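Local coordinates for protein glycosyl transferase (Staphylococcus aureus, PDB 5U02) that belongs to the TarS glycosyltransferases and comprises a helical linker followed by two beta-rich C-terminal domains, in an assembly of three copies, at residues A[139-144]-A[153-158]; A[213-218]-A[228-233]; A[313-318]-A[330-335]. All coordinates share one frame; numbering follows the deposited sequence.

Interactions 1 and 2 belong to one antiparallel sheet system, in the first of the two C-terminal domains of the chain, with centres about 10 Å apart. They touch directly: Met141 N lies 2.9 Å from Gln233 O, a probable hydrogen bond, and Val139 CG2 packs 3.6 Å from Val228 CG1, while Leu157 meets Leu217. Interaction 3 is a separate hairpin in the second C-terminal domain. Its centre is about 39 Å from that of interaction 1 and about 42 Å from that of interaction 2, with nearest atoms about 21 and 30 Å away. Interactions 1 and 3 also have partners on other subunits, whereas no other chain of the assembly touches the segments of interaction 2.

Interaction 1: residues A[139-144]-A[153-158]; sequences VKMTAF and TELTLN
Thr142 OG1 sits between Glu154 and Thr156: it donates to Glu154 OE1 at 2.7 Å, on the anti side of the carboxylate and 18° out of its plane, and is hydrogen-bonded to Thr156 OG1, 2.7 Å away. With chi1 at 39°, OG1 stands between the backbone N and carbonyl carbon of Thr142, which turns it across to the other strand. Glu154 reaches this hydroxyl with an extended chain, and its OE2 bonds to Tyr206 of the second subunit. Farther along, Ala143 O takes two donors, Thr153 OG1 (3.0 Å, in the carbonyl plane) and Glu154 N. On the face of Val139, Met141, Leu155 and Leu157, Val139 CG2 lies 3.6 Å from Leu157 CD2, the two side chains running alongside each other, and Leu155 CD2 packs against Met141 CB at 3.7 Å. Leu217 of strand 212-221 touches Val139 and Leu155. Between Met141 and Ala143 the register slips by one: Thr142 N and Ala143 N both send weak bonds to Glu154 O. This is a classic beta bulge in an antiparallel hairpin.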
loop_
_atom_site.group_PDB
_atom_site.type_symbol
_atom_site.label_atom_id
_atom_site.label_comp_id
_atom_site.label_asym_id
_atom_site.label_seq_id
_atom_site.Cartn_x
_atom_site.Cartn_y
_atom_site.Cartn_z
ATOM N N VAL A 139 1.543 9.847 19.130
ATOM C CA VAL A 139 2.572 9.199 18.326
ATOM C C VAL A 139 3.917 9.388 19.006
ATOM O O VAL A 139 4.249 10.498 19.437
ATOM C CB VAL A 139 2.606 9.755 16.893
ATOM C CG1 VAL A 139 3.732 9.094 16.102
ATOM C CG2 VAL A 139 1.277 9.530 16.207
ATOM N N LYS A 140 4.690 8.309 19.097
ATOM C CA LYS A 140 6.064 8.378 19.571
ATOM C C LYS A 140 6.976 7.802 18.495
ATOM O O LYS A 140 6.707 6.719 17.963
ATOM C CB LYS A 140 6.239 7.634 20.904
ATOM C CG LYS A 140 7.669 7.670 21.425
ATOM C CD LYS A 140 7.951 6.645 22.513
ATOM C CE LYS A 140 9.296 6.942 23.174
ATOM N NZ LYS A 140 9.499 6.231 24.467
ATOM N N MET A 141 8.030 8.541 18.152
ATOM C CA MET A 141 9.007 8.077 17.169
ATOM C C MET A 141 9.969 7.142 17.887
ATOM O O MET A 141 10.898 7.588 18.565
ATOM C CB MET A 141 9.723 9.260 16.527
ATOM C CG MET A 141 10.666 8.890 15.377
ATOM S SD MET A 141 11.519 10.336 14.698
ATOM C CE MET A 141 12.494 10.844 16.108
ATOM N N THR A 142 9.737 5.834 17.759
ATOM C CA THR A 142 10.503 4.850 18.512
ATOM C C THR A 142 11.770 4.381 17.800
ATOM O O THR A 142 12.598 3.717 18.430
ATOM C CB THR A 142 9.623 3.639 18.856
ATOM O OG1 THR A 142 8.760 3.334 17.754
ATOM C CG2 THR A 142 8.779 3.920 20.096
ATOM N N ALA A 143 11.948 4.704 16.518
ATOM C CA ALA A 143 13.214 4.449 15.841
ATOM C C ALA A 143 13.411 5.479 14.740
ATOM O O ALA A 143 12.445 5.956 14.138
ATOM C CB ALA A 143 13.281 3.034 15.251
ATOM N N PHE A 144 14.677 5.815 14.481
ATOM C CA PHE A 144 15.018 6.664 13.340
ATOM C C PHE A 144 16.464 6.391 12.945
ATOM O O PHE A 144 17.384 6.837 13.637
ATOM C CB PHE A 144 14.812 8.139 13.673
ATOM C CG PHE A 144 14.976 9.056 12.490
ATOM C CD1 PHE A 144 16.233 9.481 12.091
ATOM C CD2 PHE A 144 13.871 9.490 11.777
ATOM C CE1 PHE A 144 16.387 10.322 10.996
ATOM C CE2 PHE A 144 14.015 10.332 10.678
ATOM C CZ PHE A 144 15.272 10.751 10.288
ATOM N N THR A 153 12.274 4.830 9.748
ATOM C CA THR A 153 11.710 5.404 10.957
ATOM C C THR A 153 10.514 4.580 11.405
ATOM O O THR A 153 9.725 4.102 10.582
ATOM C CB THR A 153 11.313 6.883 10.762
ATOM O OG1 THR A 153 10.950 7.446 12.025
ATOM C CG2 THR A 153 10.149 7.022 9.813
ATOM N N GLU A 154 10.402 4.404 12.717
ATOM C CA GLU A 154 9.312 3.663 13.330
ATOM C C GLU A 154 8.495 4.622 14.182
ATOM O O GLU A 154 9.048 5.322 15.036
ATOM C CB GLU A 154 9.851 2.509 14.180
ATOM C CG GLU A 154 8.789 1.628 14.801
ATOM C CD GLU A 154 9.383 0.613 15.752
ATOM O OE1 GLU A 154 9.779 1.012 16.870
ATOM O OE2 GLU A 154 9.469 -0.579 15.375
ATOM N N LEU A 155 7.191 4.670 13.934
ATOM C CA LEU A 155 6.271 5.497 14.703
ATOM C C LEU A 155 5.316 4.585 15.454
ATOM O O LEU A 155 4.683 3.713 14.852
ATOM C CB LEU A 155 5.495 6.452 13.795
ATOM C CG LEU A 155 6.383 7.397 12.981
ATOM C CD1 LEU A 155 5.531 8.324 12.137
ATOM C CD2 LEU A 155 7.296 8.187 13.902
ATOM N N THR A 156 5.222 4.780 16.767
ATOM C CA THR A 156 4.387 3.951 17.624
ATOM C C THR A 156 3.197 4.771 18.107
ATOM O O THR A 156 3.370 5.819 18.737
ATOM C CB THR A 156 5.185 3.410 18.809
ATOM O OG1 THR A 156 6.244 2.578 18.322
ATOM C CG2 THR A 156 4.291 2.587 19.723
ATOM N N LEU A 157 1.992 4.296 17.802
ATOM C CA LEU A 157 0.770 4.890 18.338
ATOM C C LEU A 157 0.578 4.365 19.754
ATOM O O LEU A 157 0.119 3.239 19.952
ATOM C CB LEU A 157 -0.430 4.550 17.462
ATOM C CG LEU A 157 -0.310 4.761 15.956
ATOM C CD1 LEU A 157 -1.674 4.587 15.301
ATOM C CD2 LEU A 157 0.260 6.125 15.658
ATOM N N ASN A 158 0.943 5.177 20.748
ATOM C CA ASN A 158 0.819 4.733 22.134
ATOM C C ASN A 158 -0.635 4.706 22.583
ATOM O O ASN A 158 -1.045 3.803 23.322
ATOM C CB ASN A 158 1.651 5.625 23.056
ATOM C CG ASN A 158 3.108 5.197 23.123
ATOM O OD1 ASN A 158 3.482 4.147 22.599
ATOM N ND2 ASN A 158 3.931 5.998 23.790
#

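Interaction 2: residues A[213-218]-A[228-233]; sequences WDVFLE and VRVGNQ
Asp214 opens the contact with a salt bridge, its OD1 lying 3.0 Å from Arg229 NH2. Its CB sits over the centre of one guanidinium face, and the carboxylate and guanidinium planes are turned 42° apart. OD1 is shared with Ser268 and Arg176, so several groups converge on this buried acid. At Val215 the carbonyl oxygen receives two weak bonds, one from Val230 N and one from Arg229 NH1; Val215 O lies at the edge of the guanidinium, near its plane, 2.9 Å from NH1, which also bonds to Ile267 O. The side chain of Val215 packs through CG1 against Val230 CG2 at 3.5 Å. Phe216 forms a non-hydrogen-bonded pair with Arg229 and offers a ring face to its aliphatic chain: Arg229 CD stands 3.7 Å from the ring centroid, a CH-pi contact offset toward the rim. The arginine leaves its backbone with CG anti to N (chi1 -178°), then bends at chi2, 91°, carrying CD over the ring and the guanidinium on to Asp214 and Val215. Leu217 pairs with Val228 through two backbone bonds, Leu217 N to Val228 O at 2.8 Å and Val228 N to Leu217 O at 3.0 Å, and its CB touches Val230 CG1. Regular pairing of the two segments ends at Arg229, with the weak Val230 N bond just beyond it. Strand 168-175 pairs along one edge of strand 212-221 (Asp214 with His174, Phe216 with Lys172), Val215 touching Leu171 and Leu173, while 267-274 joins near Trp213 and Val139 of strand 138-146 packs on Val230.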
loop_
_atom_site.group_PDB
_atom_site.type_symbol
_atom_site.label_atom_id
_atom_site.label_comp_id
_atom_site.label_asym_id
_atom_site.label_seq_id
_atom_site.Cartn_x
_atom_site.Cartn_y
_atom_site.Cartn_z
ATOM N N TRP A 213 11.409 20.323 5.225
ATOM C CA TRP A 213 10.366 19.309 5.111
ATOM C C TRP A 213 10.024 18.832 6.516
ATOM O O TRP A 213 10.863 18.228 7.191
ATOM C CB TRP A 213 10.820 18.144 4.228
ATOM C CG TRP A 213 11.127 18.538 2.808
ATOM C CD1 TRP A 213 12.329 18.963 2.317
ATOM C CD2 TRP A 213 10.214 18.545 1.698
ATOM N NE1 TRP A 213 12.221 19.233 0.974
ATOM C CE2 TRP A 213 10.935 18.983 0.570
ATOM C CE3 TRP A 213 8.862 18.222 1.551
ATOM C CZ2 TRP A 213 10.349 19.106 -0.687
ATOM C CZ3 TRP A 213 8.281 18.349 0.297
ATOM C CH2 TRP A 213 9.024 18.785 -0.803
ATOM N N ASP A 214 8.802 19.112 6.959
ATOM C CA ASP A 214 8.364 18.702 8.281
ATOM C C ASP A 214 7.688 17.339 8.196
ATOM O O ASP A 214 7.025 17.022 7.204
ATOM C CB ASP A 214 7.424 19.745 8.894
ATOM C CG ASP A 214 8.037 21.151 8.921
ATOM O OD1 ASP A 214 9.063 21.318 9.605
ATOM O OD2 ASP A 214 7.448 22.088 8.339
ATOM N N VAL A 215 7.880 16.522 9.229
ATOM C CA VAL A 215 7.411 15.136 9.230
ATOM C C VAL A 215 6.076 15.061 9.962
ATOM O O VAL A 215 5.966 15.492 11.116
ATOM C CB VAL A 215 8.444 14.195 9.869
ATOM C CG1 VAL A 215 8.010 12.742 9.727
ATOM C CG2 VAL A 215 9.820 14.402 9.234
ATOM N N PHE A 216 5.064 14.519 9.287
ATOM C CA PHE A 216 3.763 14.230 9.870
ATOM C C PHE A 216 3.440 12.751 9.687
ATOM O O PHE A 216 3.957 12.083 8.786
ATOM C CB PHE A 216 2.641 15.056 9.218
ATOM C CG PHE A 216 2.726 16.538 9.467
ATOM C CD1 PHE A 216 3.659 17.312 8.803
ATOM C CD2 PHE A 216 1.839 17.162 10.332
ATOM C CE1 PHE A 216 3.724 18.678 9.017
ATOM C CE2 PHE A 216 1.900 18.531 10.546
ATOM C CZ PHE A 216 2.841 19.287 9.889
ATOM N N LEU A 217 2.565 12.244 10.550
ATOM C CA LEU A 217 1.911 10.959 10.339
ATOM C C LEU A 217 0.447 11.217 10.020
ATOM O O LEU A 217 -0.271 11.815 10.829
ATOM C CB LEU A 217 2.029 10.052 11.562
ATOM C CG LEU A 217 1.346 8.694 11.359
ATOM C CD1 LEU A 217 2.176 7.815 10.434
ATOM C CD2 LEU A 217 1.086 7.981 12.678
ATOM N N GLU A 218 0.011 10.780 8.843
ATOM C CA GLU A 218 -1.386 10.884 8.452
ATOM C C GLU A 218 -2.105 9.598 8.832
ATOM O O GLU A 218 -1.614 8.502 8.547
ATOM C CB GLU A 218 -1.517 11.140 6.949
ATOM C CG GLU A 218 -2.951 11.230 6.462
ATOM C CD GLU A 218 -3.084 10.943 4.978
ATOM O OE1 GLU A 218 -2.976 11.891 4.172
ATOM O OE2 GLU A 218 -3.292 9.765 4.617
ATOM N N VAL A 228 -0.826 14.347 12.340
ATOM C CA VAL A 228 -0.108 14.331 13.611
ATOM C C VAL A 228 1.346 14.690 13.338
ATOM O O VAL A 228 2.060 13.939 12.661
ATOM C CB VAL A 228 -0.219 12.978 14.323
ATOM C CG1 VAL A 228 0.570 13.015 15.635
ATOM C CG2 VAL A 228 -1.673 12.640 14.585
ATOM N N ARG A 229 1.780 15.839 13.865
ATOM C CA ARG A 229 3.179 16.241 13.777
ATOM C C ARG A 229 3.995 15.396 14.745
ATOM O O ARG A 229 3.591 15.194 15.895
ATOM C CB ARG A 229 3.318 17.736 14.090
ATOM C CG ARG A 229 4.726 18.293 13.975
ATOM C CD ARG A 229 4.958 18.822 12.574
ATOM N NE ARG A 229 6.185 19.581 12.433
ATOM C CZ ARG A 229 7.385 19.028 12.277
ATOM N NH1 ARG A 229 7.518 17.708 12.267
ATOM N NH2 ARG A 229 8.476 19.786 12.146
ATOM N N VAL A 230 5.124 14.867 14.273
ATOM C CA VAL A 230 5.841 13.847 15.028
ATOM C C VAL A 230 7.241 14.330 15.377
ATOM O O VAL A 230 7.825 15.183 14.698
ATOM C CB VAL A 230 5.908 12.506 14.263
ATOM C CG1 VAL A 230 4.507 12.003 13.940
ATOM C CG2 VAL A 230 6.735 12.647 13.004
ATOM N N GLY A 231 7.777 13.766 16.456
ATOM C CA GLY A 231 9.146 14.018 16.853
ATOM C C GLY A 231 9.303 14.414 18.305
ATOM O O GLY A 231 10.300 14.050 18.936
ATOM N N ASN A 232 8.332 15.154 18.855
ATOM C CA ASN A 232 8.474 15.678 20.210
ATOM C C ASN A 232 8.400 14.579 21.262
ATOM O O ASN A 232 8.937 14.754 22.362
ATOM C CB ASN A 232 7.420 16.763 20.475
ATOM C CG ASN A 232 5.999 16.221 20.496
ATOM O OD1 ASN A 232 5.447 15.953 21.563
ATOM N ND2 ASN A 232 5.397 16.069 19.322
ATOM N N GLN A 233 7.753 13.456 20.954
ATOM C CA GLN A 233 7.850 12.240 21.749
ATOM C C GLN A 233 8.672 11.244 20.948
ATOM O O GLN A 233 8.322 10.924 19.806
ATOM C CB GLN A 233 6.468 11.672 22.081
ATOM C CG GLN A 233 5.594 12.604 22.906
ATOM C CD GLN A 233 6.286 13.075 24.174
ATOM O OE1 GLN A 233 6.848 12.273 24.923
ATOM N NE2 GLN A 233 6.260 14.383 24.414
#

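Interaction 3: residues A[313-318]-A[330-335]; sequences DMIMGM and LLSKDI
Met318 and Leu330 form a hydrogen-bonded antiparallel pair, Leu330 N donating to Met318 O at 2.8 Å and Met318 N to Leu330 O at 2.9 Å. Two residues along, Ser332 N reaches Met316 O at 2.8 Å. Ser332 OG shares a water with Met316 N, 2.8 Å from OG, which ties the departing chain back to the strand. At the far end Asp313 OD2 and Lys333 NZ meet in a long, weak salt bridge of 3.4 Å, their side chains coming from opposite directions; a second water links Asp313 OD1 to the same ammonium. The pairing belongs to a beta hairpin of strands 313-323 and 326-331 in an antiparallel sheet, in which strand 304-310 borders the first strand and 289-294 the second. Gly317 faces Leu331 in a non-hydrogen-bonded pair, with CA atoms 3.9 Å apart; the backbones are drawn close, Gly317 CA lying 3.1 Å from Leu330 O. Beyond the strand pairing, Ile315 packs against the outgoing chain. Its chi1 of -46°, measured to CG1, leaves CG2 anti to the backbone N. CG2 touches both Ser332 OG and Lys333 CG, which lie on one side of it, and rests 4.0 Å from Leu331 CB. CG1 and CD1 lie against Lys333 CE, whose extended chain crosses Ile315 at about a right angle, and CD1 also touches Ile335 CD1. Met316 packs on Met316 of both other subunits, and Ser332 on Met314 of the second subunit.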
loop_
_atom_site.group_PDB
_atom_site.type_symbol
_atom_site.label_atom_id
_atom_site.label_comp_id
_atom_site.label_asym_id
_atom_site.label_seq_id
_atom_site.Cartn_x
_atom_site.Cartn_y
_atom_site.Cartn_z
ATOM N N ASP A 313 40.149 1.828 -14.863
ATOM C CA ASP A 313 40.307 0.771 -13.871
ATOM C C ASP A 313 39.240 0.945 -12.800
ATOM O O ASP A 313 38.661 2.024 -12.648
ATOM C CB ASP A 313 41.713 0.793 -13.258
ATOM C CG ASP A 313 42.032 -0.458 -12.474
ATOM O OD1 ASP A 313 41.436 -1.516 -12.758
ATOM O OD2 ASP A 313 42.892 -0.384 -11.574
ATOM N N MET A 314 38.977 -0.134 -12.063
ATOM C CA MET A 314 38.028 -0.077 -10.958
ATOM C C MET A 314 38.504 -1.000 -9.844
ATOM O O MET A 314 39.196 -1.990 -10.090
ATOM C CB MET A 314 36.594 -0.420 -11.425
ATOM C CG MET A 314 36.254 -1.885 -11.759
ATOM S SD MET A 314 35.945 -2.956 -10.344
ATOM C CE MET A 314 34.505 -2.176 -9.640
ATOM N N ILE A 315 38.160 -0.642 -8.608
ATOM C CA ILE A 315 38.552 -1.398 -7.424
ATOM C C ILE A 315 37.347 -1.515 -6.501
ATOM O O ILE A 315 36.715 -0.506 -6.168
ATOM C CB ILE A 315 39.728 -0.744 -6.670
ATOM C CG1 ILE A 315 40.838 -0.315 -7.629
ATOM C CG2 ILE A 315 40.288 -1.708 -5.624
ATOM C CD1 ILE A 315 41.944 0.460 -6.952
ATOM N N MET A 316 37.036 -2.744 -6.094
ATOM C CA MET A 316 35.980 -3.013 -5.130
ATOM C C MET A 316 36.503 -2.822 -3.713
ATOM O O MET A 316 37.711 -2.829 -3.460
ATOM C CB MET A 316 35.445 -4.438 -5.287
ATOM C CG MET A 316 34.720 -4.718 -6.599
ATOM S SD MET A 316 33.154 -3.834 -6.717
ATOM C CE MET A 316 32.300 -4.453 -5.270
ATOM N N GLY A 317 35.572 -2.658 -2.779
ATOM C CA GLY A 317 35.938 -2.444 -1.395
ATOM C C GLY A 317 34.768 -2.737 -0.483
ATOM O O GLY A 317 33.671 -3.074 -0.931
ATOM N N MET A 318 35.020 -2.611 0.817
ATOM C CA MET A 318 33.996 -2.773 1.842
ATOM C C MET A 318 33.927 -1.497 2.666
ATOM O O MET A 318 34.941 -1.055 3.218
ATOM C CB MET A 318 34.289 -3.980 2.732
ATOM C CG MET A 318 33.570 -5.248 2.290
ATOM S SD MET A 318 31.833 -5.235 2.784
ATOM C CE MET A 318 32.012 -4.977 4.546
ATOM N N LEU A 330 37.596 -0.308 2.735
ATOM C CA LEU A 330 38.688 -1.281 2.681
ATOM C C LEU A 330 38.727 -1.880 1.281
ATOM O O LEU A 330 37.900 -2.726 0.933
ATOM C CB LEU A 330 38.496 -2.358 3.741
ATOM C CG LEU A 330 39.515 -3.497 3.771
ATOM C CD1 LEU A 330 40.915 -2.956 4.031
ATOM C CD2 LEU A 330 39.136 -4.548 4.812
ATOM N N LEU A 331 39.696 -1.447 0.477
ATOM C CA LEU A 331 39.778 -1.856 -0.917
ATOM C C LEU A 331 40.263 -3.298 -1.041
ATOM O O LEU A 331 40.902 -3.850 -0.141
ATOM C CB LEU A 331 40.716 -0.931 -1.690
ATOM C CG LEU A 331 40.298 0.531 -1.785
ATOM C CD1 LEU A 331 41.393 1.336 -2.450
ATOM C CD2 LEU A 331 38.999 0.641 -2.563
ATOM N N SER A 332 39.961 -3.905 -2.192
ATOM C CA SER A 332 40.354 -5.284 -2.454
ATOM C C SER A 332 41.814 -5.415 -2.866
ATOM O O SER A 332 42.329 -6.539 -2.907
ATOM C CB SER A 332 39.471 -5.888 -3.545
ATOM O OG SER A 332 39.747 -5.290 -4.799
ATOM N N LYS A 333 42.483 -4.307 -3.175
ATOM C CA LYS A 333 43.895 -4.324 -3.526
ATOM C C LYS A 333 44.495 -2.968 -3.185
ATOM O O LYS A 333 43.791 -2.033 -2.794
ATOM C CB LYS A 333 44.101 -4.654 -5.009
ATOM C CG LYS A 333 43.635 -3.558 -5.951
ATOM C CD LYS A 333 44.083 -3.831 -7.379
ATOM C CE LYS A 333 43.789 -2.641 -8.275
ATOM N NZ LYS A 333 44.303 -2.838 -9.662
ATOM N N ASP A 334 45.811 -2.867 -3.338
ATOM C CA ASP A 334 46.493 -1.605 -3.092
ATOM C C ASP A 334 46.198 -0.608 -4.207
ATOM O O ASP A 334 45.979 -0.977 -5.365
ATOM C CB ASP A 334 48.004 -1.820 -2.984
ATOM C CG ASP A 334 48.419 -2.414 -1.654
ATOM O OD1 ASP A 334 47.580 -2.465 -0.732
ATOM O OD2 ASP A 334 49.592 -2.822 -1.528
ATOM N N ILE A 335 46.200 0.672 -3.854
ATOM C CA ILE A 335 46.071 1.738 -4.836
ATOM C C ILE A 335 47.230 2.705 -4.644
ATOM O O ILE A 335 47.492 3.158 -3.523
ATOM C CB ILE A 335 44.710 2.459 -4.741
ATOM C CG1 ILE A 335 44.608 3.545 -5.817
ATOM C CG2 ILE A 335 44.470 3.029 -3.340
ATOM C CD1 ILE A 335 43.218 4.137 -5.956
HETATM O O HOH W 1 43.024 -3.843 -12.278
HETATM O O HOH W 2 38.645 -5.125 -7.421
#